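Local coordinates for protein paenibacillus xanthan lyase (Paenibacillus, PDB 6F2P) that probably cleaves, by an elimination reaction, the mannosyl-glucuronosyl linkage at the ends of xanthan side chains, at residues T918-W923 with T947-F952; T961-M966 with W1002-T1007; R974-P979 with A1024-V1029; V978-T983 with I1018-D1023. All blocks are in the same frame, centred on the assembly; numbering follows the deposited sequence.

Contact 1. Residues T918-W923 with T947-F952; sequences TKVGTW and TKSVTF
Thr918 to Val920 run antiparallel to Ser949 to Thr951, with the short strand axes at 167°. Thr918 with Thr951 and Val920 with Ser949 are hydrogen-bonded pairs, and Lys919 with Val950 is the non-hydrogen-bonded pair between them. The ladder is firm at Val920, whose N lies 2.8 Å from Ser949 O, while the bond from Thr918 N to Thr951 O is weak. Past Gly921 the chain turns, and the Trp923 indole comes to lie over Val950, whose CG2 stands 3.5 Å from the centroid of the six-membered ring, a CH-pi contact. At the ring edge, Trp923 NE1 donates to Val920 O at 3.0 Å; Ser949 N reaches this oxygen from the opposite face of the carbonyl plane. Lys948 bends alongside the indole, its CB 3.5 Å from Trp923 CZ2, and its NZ bonds Thr943 O. A serine in place of Trp923 would probably leave Val950 CG2 without its aromatic cover and Val920 O with one donor fewer. The other face, with Thr918, Val920, Ser949 and Thr951, is more polar: one water joins Thr918 O, Ser949 OG and Thr951 OG1. The loop after this outermost strand thus covers Val950, and a backbone carbonyl probably helps fix the indole's rotation.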
loop_
_atom_site.group_PDB
_atom_site.type_symbol
_atom_site.label_atom_id
_atom_site.label_comp_id
_atom_site.label_asym_id
_atom_site.label_seq_id
_atom_site.Cartn_x
_atom_site.Cartn_y
_atom_site.Cartn_z
ATOM N N THR A 918 40.759 21.895 36.413
ATOM C CA THR A 918 40.768 23.214 37.018
ATOM C C THR A 918 41.906 23.235 38.025
ATOM O O THR A 918 41.958 22.396 38.921
ATOM C CB THR A 918 39.425 23.545 37.708
ATOM O OG1 THR A 918 39.121 22.542 38.683
ATOM C CG2 THR A 918 38.295 23.604 36.685
ATOM N N LYS A 919 42.833 24.171 37.862
ATOM C CA LYS A 919 43.989 24.248 38.752
ATOM C C LYS A 919 43.811 25.320 39.820
ATOM O O LYS A 919 42.923 26.173 39.729
ATOM C CB LYS A 919 45.275 24.514 37.960
ATOM C CG LYS A 919 45.492 23.569 36.785
ATOM C CD LYS A 919 46.802 23.855 36.055
ATOM C CE LYS A 919 46.857 23.126 34.714
ATOM N NZ LYS A 919 48.158 23.302 34.005
ATOM N N VAL A 920 44.651 25.247 40.844
ATOM C CA VAL A 920 44.774 26.308 41.835
ATOM C C VAL A 920 46.262 26.483 42.109
ATOM O O VAL A 920 46.967 25.510 42.384
ATOM C CB VAL A 920 43.996 25.995 43.138
ATOM C CG1 VAL A 920 44.512 26.840 44.291
ATOM C CG2 VAL A 920 42.494 26.210 42.939
ATOM N N GLY A 921 46.746 27.716 41.988
ATOM C CA GLY A 921 48.167 27.981 42.104
ATOM C C GLY A 921 48.921 27.822 40.793
ATOM O O GLY A 921 48.351 27.476 39.760
ATOM N N THR A 922 50.224 28.064 40.844
ATOM C CA THR A 922 51.050 28.087 39.645
ATOM C C THR A 922 51.769 26.759 39.419
ATOM O O THR A 922 52.642 26.374 40.199
ATOM C CB THR A 922 52.079 29.232 39.722
ATOM O OG1 THR A 922 51.414 30.433 40.131
ATOM C CG2 THR A 922 52.746 29.458 38.370
ATOM N N TRP A 923 51.396 26.070 38.344
ATOM C CA TRP A 923 51.997 24.781 38.000
ATOM C C TRP A 923 52.840 24.896 36.725
ATOM O O TRP A 923 52.502 25.652 35.817
ATOM C CB TRP A 923 50.909 23.708 37.838
ATOM C CG TRP A 923 50.147 23.427 39.112
ATOM C CD1 TRP A 923 49.171 24.204 39.675
ATOM C CD2 TRP A 923 50.307 22.294 39.980
ATOM N NE1 TRP A 923 48.718 23.627 40.840
ATOM C CE2 TRP A 923 49.398 22.456 41.048
ATOM C CE3 TRP A 923 51.128 21.162 39.959
ATOM C CZ2 TRP A 923 49.287 21.524 42.080
ATOM C CZ3 TRP A 923 51.018 20.240 40.984
ATOM C CH2 TRP A 923 50.104 20.427 42.030
ATOM N N THR A 947 48.831 25.075 49.201
ATOM C CA THR A 947 48.147 26.180 48.538
ATOM C C THR A 947 47.673 25.739 47.170
ATOM O O THR A 947 46.671 26.237 46.661
ATOM C CB THR A 947 49.089 27.382 48.334
ATOM O OG1 THR A 947 50.122 27.356 49.327
ATOM C CG2 THR A 947 48.315 28.691 48.422
ATOM N N LYS A 948 48.401 24.790 46.589
ATOM C CA LYS A 948 48.173 24.359 45.216
ATOM C C LYS A 948 47.250 23.138 45.136
ATOM O O LYS A 948 47.128 22.375 46.095
ATOM C CB LYS A 948 49.511 24.029 44.546
ATOM C CG LYS A 948 50.636 25.013 44.826
ATOM C CD LYS A 948 50.826 25.997 43.683
ATOM C CE LYS A 948 52.201 26.644 43.743
ATOM N NZ LYS A 948 53.301 25.657 43.521
ATOM N N SER A 949 46.610 22.968 43.979
ATOM C CA SER A 949 45.774 21.802 43.700
ATOM C C SER A 949 45.446 21.650 42.207
ATOM O O SER A 949 45.316 22.637 41.476
ATOM C CB SER A 949 44.480 21.828 44.528
ATOM O OG SER A 949 43.593 22.835 44.075
ATOM N N VAL A 950 45.334 20.402 41.765
ATOM C CA VAL A 950 44.890 20.082 40.410
ATOM C C VAL A 950 43.704 19.120 40.495
ATOM O O VAL A 950 43.843 18.017 41.022
ATOM C CB VAL A 950 46.023 19.430 39.575
ATOM C CG1 VAL A 950 45.505 18.992 38.214
ATOM C CG2 VAL A 950 47.191 20.389 39.414
ATOM N N THR A 951 42.545 19.534 39.986
ATOM C CA THR A 951 41.317 18.735 40.106
ATOM C C THR A 951 40.816 18.149 38.780
ATOM O O THR A 951 40.282 18.869 37.936
ATOM C CB THR A 951 40.171 19.554 40.754
ATOM O OG1 THR A 951 40.558 19.977 42.066
ATOM C CG2 THR A 951 38.905 18.723 40.859
ATOM N N PHE A 952 40.976 16.837 38.614
ATOM C CA PHE A 952 40.466 16.129 37.440
ATOM C C PHE A 952 38.988 15.776 37.610
ATOM O O PHE A 952 38.646 14.897 38.396
ATOM C CB PHE A 952 41.245 14.828 37.212
ATOM C CG PHE A 952 42.726 15.013 37.003
ATOM C CD1 PHE A 952 43.600 15.018 38.080
ATOM C CD2 PHE A 952 43.249 15.145 35.727
ATOM C CE1 PHE A 952 44.969 15.170 37.893
ATOM C CE2 PHE A 952 44.621 15.300 35.531
ATOM C CZ PHE A 952 45.479 15.312 36.620
HETATM O O HOH W 1 41.958 22.256 41.803
#

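Contact 2. Residues T961-M966 with W1002-T1007; sequences TYQVYM and WNLLGT
Leu1005 lies across Met966 and Val964 at the apolar centre, its CD1 4.0 Å from Met966 CB and 4.1 Å from Val964 CG1. It can reach both because the strand carries a classic beta bulge: Leu1005 and Gly1006 together face Val964, Leu1005 N bonding Val964 O and Val964 N bonding Gly1006 O, each at 2.7 Å. On the other face of the pair, Leu1004 swings its CG anti to the backbone N (chi1 -173°), which brings CD1 over the centre of the Tyr965 ring, 3.9 Å from its centroid, in a CH-pi contact. Trp1002 meets the same tyrosine at about a right angle, with CE3 3.7 Å from Tyr965 CB. Farther out the contact turns polar. Tyr965 OH donates to Gln963 OE1 at 2.6 Å, from above the amide carbonyl plane, a bond that ties together two side chains of one strand. Asn1003 closes the far end, its N bonded to Met966 O and its ND2 held by Asn998 O. The two strands run at 138° to each other. Strand 1030-1039 pairs with the other edge of strand 960-967, while Val964 and Met966 point across the domain interior to Ile1018 and Ile1020 of strand 1017-1021.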
loop_
_atom_site.group_PDB
_atom_site.type_symbol
_atom_site.label_atom_id
_atom_site.label_comp_id
_atom_site.label_asym_id
_atom_site.label_seq_id
_atom_site.Cartn_x
_atom_site.Cartn_y
_atom_site.Cartn_z
ATOM N N THR A 961 30.110 1.398 39.117
ATOM C CA THR A 961 31.356 1.238 39.851
ATOM C C THR A 961 32.555 1.404 38.926
ATOM O O THR A 961 32.631 0.775 37.868
ATOM C CB THR A 961 31.415 -0.130 40.544
ATOM O OG1 THR A 961 30.272 -0.274 41.393
ATOM C CG2 THR A 961 32.671 -0.251 41.380
ATOM N N TYR A 962 33.491 2.253 39.332
ATOM C CA TYR A 962 34.649 2.567 38.504
ATOM C C TYR A 962 35.971 2.477 39.253
ATOM O O TYR A 962 36.146 3.106 40.302
ATOM C CB TYR A 962 34.536 3.982 37.957
ATOM C CG TYR A 962 33.513 4.169 36.880
ATOM C CD1 TYR A 962 32.193 4.447 37.196
ATOM C CD2 TYR A 962 33.870 4.096 35.541
ATOM C CE1 TYR A 962 31.253 4.633 36.209
ATOM C CE2 TYR A 962 32.939 4.283 34.546
ATOM C CZ TYR A 962 31.632 4.553 34.885
ATOM O OH TYR A 962 30.703 4.744 33.895
ATOM N N GLN A 963 36.905 1.717 38.688
ATOM C CA GLN A 963 38.290 1.716 39.140
ATOM C C GLN A 963 38.971 3.037 38.787
ATOM O O GLN A 963 38.908 3.496 37.645
ATOM C CB GLN A 963 39.048 0.547 38.519
ATOM C CG GLN A 963 38.548 -0.793 38.997
ATOM C CD GLN A 963 39.386 -1.939 38.487
ATOM O OE1 GLN A 963 39.991 -1.853 37.416
ATOM N NE2 GLN A 963 39.436 -3.023 39.256
ATOM N N VAL A 964 39.614 3.649 39.776
ATOM C CA VAL A 964 40.282 4.932 39.575
ATOM C C VAL A 964 41.804 4.763 39.468
ATOM O O VAL A 964 42.466 4.399 40.443
ATOM C CB VAL A 964 39.924 5.924 40.707
ATOM C CG1 VAL A 964 40.708 7.213 40.568
ATOM C CG2 VAL A 964 38.428 6.204 40.716
ATOM N N TYR A 965 42.350 5.010 38.275
ATOM C CA TYR A 965 43.797 4.932 38.053
ATOM C C TYR A 965 44.436 6.308 37.938
ATOM O O TYR A 965 43.768 7.289 37.620
ATOM C CB TYR A 965 44.122 4.146 36.788
ATOM C CG TYR A 965 43.696 2.703 36.817
ATOM C CD1 TYR A 965 42.390 2.341 36.519
ATOM C CD2 TYR A 965 44.601 1.698 37.125
ATOM C CE1 TYR A 965 41.993 1.024 36.540
ATOM C CE2 TYR A 965 44.212 0.372 37.146
ATOM C CZ TYR A 965 42.903 0.043 36.850
ATOM O OH TYR A 965 42.495 -1.271 36.860
ATOM N N MET A 966 45.739 6.372 38.194
ATOM C CA MET A 966 46.500 7.600 37.987
ATOM C C MET A 966 47.924 7.309 37.506
ATOM O O MET A 966 48.563 6.341 37.932
ATOM C CB MET A 966 46.524 8.455 39.252
ATOM C CG MET A 966 47.315 9.744 39.092
ATOM S SD MET A 966 47.440 10.740 40.588
ATOM C CE MET A 966 45.763 11.352 40.758
ATOM N N TRP A 1002 49.638 3.008 34.905
ATOM C CA TRP A 1002 48.362 3.336 35.531
ATOM C C TRP A 1002 48.313 2.747 36.931
ATOM O O TRP A 1002 48.329 1.528 37.108
ATOM C CB TRP A 1002 47.184 2.816 34.708
ATOM C CG TRP A 1002 46.893 3.636 33.492
ATOM C CD1 TRP A 1002 46.933 3.220 32.190
ATOM C CD2 TRP A 1002 46.524 5.019 33.460
ATOM N NE1 TRP A 1002 46.608 4.261 31.351
ATOM C CE2 TRP A 1002 46.354 5.376 32.107
ATOM C CE3 TRP A 1002 46.317 5.992 34.444
ATOM C CZ2 TRP A 1002 45.988 6.663 31.715
ATOM C CZ3 TRP A 1002 45.952 7.269 34.052
ATOM C CH2 TRP A 1002 45.793 7.592 32.698
ATOM N N ASN A 1003 48.262 3.620 37.928
ATOM C CA ASN A 1003 48.269 3.178 39.311
ATOM C C ASN A 1003 46.867 3.162 39.883
ATOM O O ASN A 1003 46.185 4.187 39.907
ATOM C CB ASN A 1003 49.193 4.067 40.152
ATOM C CG ASN A 1003 50.657 3.836 39.840
ATOM O OD1 ASN A 1003 51.134 2.699 39.875
ATOM N ND2 ASN A 1003 51.373 4.906 39.505
ATOM N N LEU A 1004 46.433 1.995 40.339
ATOM C CA LEU A 1004 45.098 1.870 40.902
ATOM C C LEU A 1004 45.009 2.556 42.266
ATOM O O LEU A 1004 45.660 2.136 43.220
ATOM C CB LEU A 1004 44.714 0.398 41.013
ATOM C CG LEU A 1004 43.275 0.133 41.436
ATOM C CD1 LEU A 1004 42.336 0.935 40.554
ATOM C CD2 LEU A 1004 42.964 -1.350 41.344
ATOM N N LEU A 1005 44.201 3.611 42.345
ATOM C CA LEU A 1005 43.996 4.347 43.594
ATOM C C LEU A 1005 42.892 3.722 44.432
ATOM O O LEU A 1005 43.022 3.591 45.647
ATOM C CB LEU A 1005 43.640 5.811 43.322
ATOM C CG LEU A 1005 44.584 6.600 42.415
ATOM C CD1 LEU A 1005 44.273 8.080 42.486
ATOM C CD2 LEU A 1005 46.032 6.332 42.784
ATOM N N GLY A 1006 41.798 3.347 43.776
ATOM C CA GLY A 1006 40.675 2.741 44.462
ATOM C C GLY A 1006 39.527 2.409 43.535
ATOM O O GLY A 1006 39.609 2.614 42.323
ATOM N N THR A 1007 38.449 1.888 44.108
ATOM C CA THR A 1007 37.275 1.525 43.332
ATOM C C THR A 1007 36.030 2.052 44.049
ATOM O O THR A 1007 35.786 1.723 45.207
ATOM C CB THR A 1007 37.215 0.003 43.125
ATOM O OG1 THR A 1007 38.474 -0.454 42.615
ATOM C CG2 THR A 1007 36.132 -0.372 42.138
#

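Contact 3. Residues R974-P979 with A1024-V1029; sequences RATNVP and ATNGYV
Asn977 and Asn1026 cross obliquely with their amide planes only 20° apart, and each amide uses both of its ends to grip the opposite segment. The Asn1026 group lies across Thr976 at about a right angle: its OD1 accepts from Thr976 N at 2.9 Å, while its ND2 donates to Thr976 OG1, which sits in the amide plane. Asn977 answers in the reverse direction. Its OD1 takes Asn1026 N on a lone pair in the carbonyl plane at 3.1 Å, and its ND2 reaches Ala1024 O at 2.9 Å, approaching from above the plane of that carbonyl. In both asparagines CG sits between the backbone N and the carbonyl carbon (chi1 58° in Asn977, 61° in Asn1026), which folds each amide back beside its own main chain and within reach of the facing segment.

Next to these amides, Ala975 N makes a nearly straight bond to Tyr1028 O at 2.9 Å, and Ala975 CB rests 3.4 Å from Gly1027 N. On the inner side, Thr1025 CG2 touches Pro979 CD at 3.6 Å, the two side chains crossing at about a right angle, and Val978 CG1 meets Val1029 CG1 at 3.8 Å. Asparagine side-chain bonding and a single backbone bridge replace a regular ladder where two loops meet at one end of the beta sandwich; loop 1024-1029 follows directly on the calcium ligand Asp1023.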
loop_
_atom_site.group_PDB
_atom_site.type_symbol
_atom_site.label_atom_id
_atom_site.label_comp_id
_atom_site.label_asym_id
_atom_site.label_seq_id
_atom_site.Cartn_x
_atom_site.Cartn_y
_atom_site.Cartn_z
ATOM N N ARG A 974 60.880 13.652 43.760
ATOM C CA ARG A 974 59.435 13.673 43.960
ATOM C C ARG A 974 59.045 13.521 45.429
ATOM O O ARG A 974 59.763 12.897 46.216
ATOM C CB ARG A 974 58.765 12.568 43.146
ATOM C CG ARG A 974 58.204 13.019 41.816
ATOM C CD ARG A 974 59.310 13.357 40.844
ATOM N NE ARG A 974 58.788 13.615 39.506
ATOM C CZ ARG A 974 59.501 14.147 38.521
ATOM N NH1 ARG A 974 60.767 14.487 38.726
ATOM N NH2 ARG A 974 58.949 14.347 37.332
ATOM N N ALA A 975 57.898 14.096 45.785
ATOM C CA ALA A 975 57.297 13.873 47.093
ATOM C C ALA A 975 56.870 12.409 47.238
ATOM O O ALA A 975 56.470 11.766 46.259
ATOM C CB ALA A 975 56.107 14.794 47.294
ATOM N N THR A 976 56.965 11.888 48.459
ATOM C CA THR A 976 56.619 10.497 48.739
ATOM C C THR A 976 55.228 10.394 49.352
ATOM O O THR A 976 54.688 9.299 49.525
ATOM C CB THR A 976 57.638 9.846 49.702
ATOM O OG1 THR A 976 57.673 10.573 50.937
ATOM C CG2 THR A 976 59.022 9.853 49.096
ATOM N N ASN A 977 54.655 11.548 49.675
ATOM C CA ASN A 977 53.400 11.604 50.411
ATOM C C ASN A 977 52.392 12.546 49.767
ATOM O O ASN A 977 51.804 13.394 50.439
ATOM C CB ASN A 977 53.659 12.009 51.868
ATOM C CG ASN A 977 54.375 13.348 51.988
ATOM O OD1 ASN A 977 55.084 13.770 51.074
ATOM N ND2 ASN A 977 54.183 14.024 53.116
ATOM N N VAL A 978 52.187 12.393 48.462
ATOM C CA VAL A 978 51.248 13.245 47.748
ATOM C C VAL A 978 49.815 12.870 48.103
ATOM O O VAL A 978 49.385 11.750 47.828
ATOM C CB VAL A 978 51.443 13.143 46.229
ATOM C CG1 VAL A 978 50.518 14.120 45.509
ATOM C CG2 VAL A 978 52.899 13.402 45.873
ATOM N N PRO A 979 49.076 13.804 48.729
ATOM C CA PRO A 979 47.678 13.545 49.091
ATOM C C PRO A 979 46.751 13.653 47.881
ATOM O O PRO A 979 46.787 14.649 47.156
ATOM C CB PRO A 979 47.367 14.651 50.104
ATOM C CG PRO A 979 48.273 15.762 49.735
ATOM C CD PRO A 979 49.531 15.124 49.200
ATOM N N ALA A 1024 51.896 19.495 53.046
ATOM C CA ALA A 1024 52.915 18.724 53.770
ATOM C C ALA A 1024 53.789 17.811 52.906
ATOM O O ALA A 1024 54.440 16.902 53.423
ATOM C CB ALA A 1024 52.279 17.927 54.913
ATOM N N THR A 1025 53.824 18.062 51.601
ATOM C CA THR A 1025 54.597 17.214 50.694
ATOM C C THR A 1025 56.103 17.440 50.819
ATOM O O THR A 1025 56.572 18.582 50.883
ATOM C CB THR A 1025 54.136 17.365 49.224
ATOM O OG1 THR A 1025 53.832 18.738 48.947
ATOM C CG2 THR A 1025 52.888 16.528 48.977
ATOM N N ASN A 1026 56.849 16.338 50.861
ATOM C CA ASN A 1026 58.289 16.385 51.105
ATOM C C ASN A 1026 59.155 16.478 49.843
ATOM O O ASN A 1026 60.377 16.294 49.898
ATOM C CB ASN A 1026 58.720 15.204 51.984
ATOM C CG ASN A 1026 58.446 13.854 51.343
ATOM O OD1 ASN A 1026 58.600 13.678 50.132
ATOM N ND2 ASN A 1026 58.047 12.888 52.160
ATOM N N GLY A 1027 58.514 16.764 48.714
ATOM C CA GLY A 1027 59.206 16.901 47.447
ATOM C C GLY A 1027 58.306 17.464 46.361
ATOM O O GLY A 1027 57.275 18.083 46.644
ATOM N N TYR A 1028 58.698 17.246 45.109
ATOM C CA TYR A 1028 57.942 17.754 43.967
ATOM C C TYR A 1028 56.614 17.019 43.787
ATOM O O TYR A 1028 56.554 15.791 43.876
ATOM C CB TYR A 1028 58.772 17.643 42.683
ATOM C CG TYR A 1028 59.786 18.750 42.501
ATOM C CD1 TYR A 1028 59.409 19.982 41.986
ATOM C CD2 TYR A 1028 61.122 18.562 42.836
ATOM C CE1 TYR A 1028 60.331 20.996 41.816
ATOM C CE2 TYR A 1028 62.050 19.574 42.671
ATOM C CZ TYR A 1028 61.646 20.790 42.161
ATOM O OH TYR A 1028 62.554 21.808 41.988
ATOM N N VAL A 1029 55.555 17.778 43.522
ATOM C CA VAL A 1029 54.241 17.191 43.273
ATOM C C VAL A 1029 53.881 17.229 41.783
ATOM O O VAL A 1029 53.701 18.298 41.210
ATOM C CB VAL A 1029 53.142 17.904 44.095
ATOM C CG1 VAL A 1029 51.765 17.311 43.791
ATOM C CG2 VAL A 1029 53.448 17.813 45.578
#

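Contact 4. Residues V978-T983 with I1018-D1023; sequences VPVDVT and IKIRTD
Pro979 forms the chief bump here, filling the hollow between the Arg1021 guanidinium and the arginine's own backbone carbonyl. The proline CB stands over one face of the guanidinium, toward its rim and 3.6 Å from Arg1021 NH2, while the ring's CG and CD lean on that carbonyl. The arginine chain gets there by bending twice beyond CG (chi3 37°), carrying the guanidinium across toward strand 978-983. Its guanidinium edge then receives carboxylates: Asp981 OD1 forms a salt bridge with Arg1021 NH1 at 2.6 Å, the two planes 28° apart, and Asp1023 OD1 makes a weak, longer one with Arg1021 NE at 3.4 Å. Asp981 OD1 is also held by Thr990 OG1, and Asp1023 is a calcium ligand, so the arginine probably ties the calcium site, if loosely, to the strand face. A leucine in place of Arg1021 would probably leave Asp981 without its cationic mate and Pro979 without its flat cover.

On the opposite face the branched chains pack side by side. Val978 CG1 settles against Ile1020 CG2 at 3.8 Å, and the two methyls of Val980 lie in the notch between Ile1018 and Ile1020, CG1 4.1 Å from Ile1018 CG2 and CG2 touching Ile1020 CG1. The strands run antiparallel at 160°, joined by Asp981 N to Lys1019 O (2.8 Å), Lys1019 N to Asp981 O and Arg1021 N to Pro979 O. In the sheet, strand 987-993 pairs beyond 978-984 and strand 949-952 beyond 1017-1021. Met966 of strand 960-967 packs on Val980, Ile1018 and Ile1020 from the facing sheet.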
loop_
_atom_site.group_PDB
_atom_site.type_symbol
_atom_site.label_atom_id
_atom_site.label_comp_id
_atom_site.label_asym_id
_atom_site.label_seq_id
_atom_site.Cartn_x
_atom_site.Cartn_y
_atom_site.Cartn_z
ATOM N N VAL A 978 52.187 12.393 48.462
ATOM C CA VAL A 978 51.248 13.245 47.748
ATOM C C VAL A 978 49.815 12.870 48.103
ATOM O O VAL A 978 49.385 11.750 47.828
ATOM C CB VAL A 978 51.443 13.143 46.229
ATOM C CG1 VAL A 978 50.518 14.120 45.509
ATOM C CG2 VAL A 978 52.899 13.402 45.873
ATOM N N PRO A 979 49.076 13.804 48.729
ATOM C CA PRO A 979 47.678 13.545 49.091
ATOM C C PRO A 979 46.751 13.653 47.881
ATOM O O PRO A 979 46.787 14.649 47.156
ATOM C CB PRO A 979 47.367 14.651 50.104
ATOM C CG PRO A 979 48.273 15.762 49.735
ATOM C CD PRO A 979 49.531 15.124 49.200
ATOM N N VAL A 980 45.941 12.621 47.662
ATOM C CA VAL A 980 45.000 12.600 46.549
ATOM C C VAL A 980 43.581 12.359 47.050
ATOM O O VAL A 980 43.322 11.380 47.746
ATOM C CB VAL A 980 45.361 11.503 45.532
ATOM C CG1 VAL A 980 44.389 11.529 44.359
ATOM C CG2 VAL A 980 46.790 11.681 45.052
ATOM N N ASP A 981 42.666 13.259 46.705
ATOM C CA ASP A 981 41.257 13.073 47.035
ATOM C C ASP A 981 40.506 12.439 45.878
ATOM O O ASP A 981 40.745 12.767 44.719
ATOM C CB ASP A 981 40.590 14.403 47.387
ATOM C CG ASP A 981 41.139 15.006 48.650
ATOM O OD1 ASP A 981 41.616 14.238 49.513
ATOM O OD2 ASP A 981 41.097 16.248 48.776
ATOM N N VAL A 982 39.600 11.527 46.199
ATOM C CA VAL A 982 38.676 10.998 45.214
ATOM C C VAL A 982 37.260 11.231 45.719
ATOM O O VAL A 982 36.803 10.552 46.637
ATOM C CB VAL A 982 38.905 9.497 44.969
ATOM C CG1 VAL A 982 37.872 8.961 43.996
ATOM C CG2 VAL A 982 40.312 9.255 44.451
ATOM N N THR A 983 36.578 12.215 45.142
ATOM C CA THR A 983 35.194 12.482 45.514
ATOM C C THR A 983 34.273 11.687 44.603
ATOM O O THR A 983 34.240 11.905 43.402
ATOM C CB THR A 983 34.846 13.980 45.424
ATOM O OG1 THR A 983 35.879 14.758 46.044
ATOM C CG2 THR A 983 33.520 14.259 46.111
ATOM N N ILE A 1018 38.753 14.109 41.224
ATOM C CA ILE A 1018 39.977 13.501 41.701
ATOM C C ILE A 1018 41.012 14.605 41.819
ATOM O O ILE A 1018 41.586 15.030 40.815
ATOM C CB ILE A 1018 40.467 12.419 40.733
ATOM C CG1 ILE A 1018 39.381 11.360 40.550
ATOM C CG2 ILE A 1018 41.747 11.783 41.244
ATOM C CD1 ILE A 1018 39.636 10.431 39.396
ATOM N N LYS A 1019 41.226 15.076 43.047
ATOM C CA LYS A 1019 42.092 16.225 43.307
ATOM C C LYS A 1019 43.463 15.812 43.841
ATOM O O LYS A 1019 43.581 14.879 44.638
ATOM C CB LYS A 1019 41.421 17.200 44.284
ATOM C CG LYS A 1019 42.241 18.461 44.557
ATOM C CD LYS A 1019 41.725 19.253 45.758
ATOM C CE LYS A 1019 40.399 19.941 45.470
ATOM N NZ LYS A 1019 40.008 20.844 46.596
ATOM N N ILE A 1020 44.497 16.512 43.384
ATOM C CA ILE A 1020 45.841 16.346 43.910
ATOM C C ILE A 1020 46.201 17.584 44.720
ATOM O O ILE A 1020 46.223 18.688 44.186
ATOM C CB ILE A 1020 46.862 16.160 42.780
ATOM C CG1 ILE A 1020 46.616 14.829 42.065
ATOM C CG2 ILE A 1020 48.275 16.216 43.322
ATOM C CD1 ILE A 1020 47.459 14.639 40.824
ATOM N N ARG A 1021 46.451 17.396 46.014
ATOM C CA ARG A 1021 46.810 18.491 46.914
ATOM C C ARG A 1021 48.312 18.462 47.180
ATOM O O ARG A 1021 48.991 17.491 46.835
ATOM C CB ARG A 1021 46.034 18.392 48.235
ATOM C CG ARG A 1021 44.589 18.909 48.189
ATOM C CD ARG A 1021 43.691 18.131 49.157
ATOM N NE ARG A 1021 44.395 17.779 50.393
ATOM C CZ ARG A 1021 44.277 16.613 51.025
ATOM N NH1 ARG A 1021 43.477 15.671 50.551
ATOM N NH2 ARG A 1021 44.959 16.385 52.140
ATOM N N THR A 1022 48.834 19.526 47.781
ATOM C CA THR A 1022 50.277 19.628 48.007
ATOM C C THR A 1022 50.655 19.790 49.486
ATOM O O THR A 1022 51.831 19.975 49.809
ATOM C CB THR A 1022 50.899 20.776 47.185
ATOM O OG1 THR A 1022 50.272 22.014 47.546
ATOM C CG2 THR A 1022 50.714 20.525 45.687
ATOM N N ASP A 1023 49.658 19.708 50.366
ATOM C CA ASP A 1023 49.854 19.887 51.805
ATOM C C ASP A 1023 50.903 18.931 52.364
ATOM O O ASP A 1023 50.821 17.720 52.161
ATOM C CB ASP A 1023 48.531 19.689 52.555
ATOM C CG ASP A 1023 47.404 20.553 52.004
ATOM O OD1 ASP A 1023 46.786 20.154 50.992
ATOM O OD2 ASP A 1023 47.126 21.625 52.586
#

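In the fold
All four contacts lie in the Golvesin C-terminal domain, far from the centre of the chain, and together illustrate how an antiparallel beta sandwich closes. Contacts 1 and 4, centres about 10 Å apart, belong to one five-stranded sheet, where strands 949-952 and 1017-1021 are neighbours. Contact 3 shares Val978 and Pro979 with contact 4 and runs off the end of this sheet into loops. Contact 2 belongs to the second sheet; its Val964, Met966 and Leu1005 meet Val980, Ile1018 and Ile1020 of contact 4, centres about 14 Å away. Along the chain contact 1 closes first, whereas contact 2 alternates with contacts 3 and 4. Gly946, beside contact 1, and Asp1023, in contact 4, supply a calcium site where these segments meet.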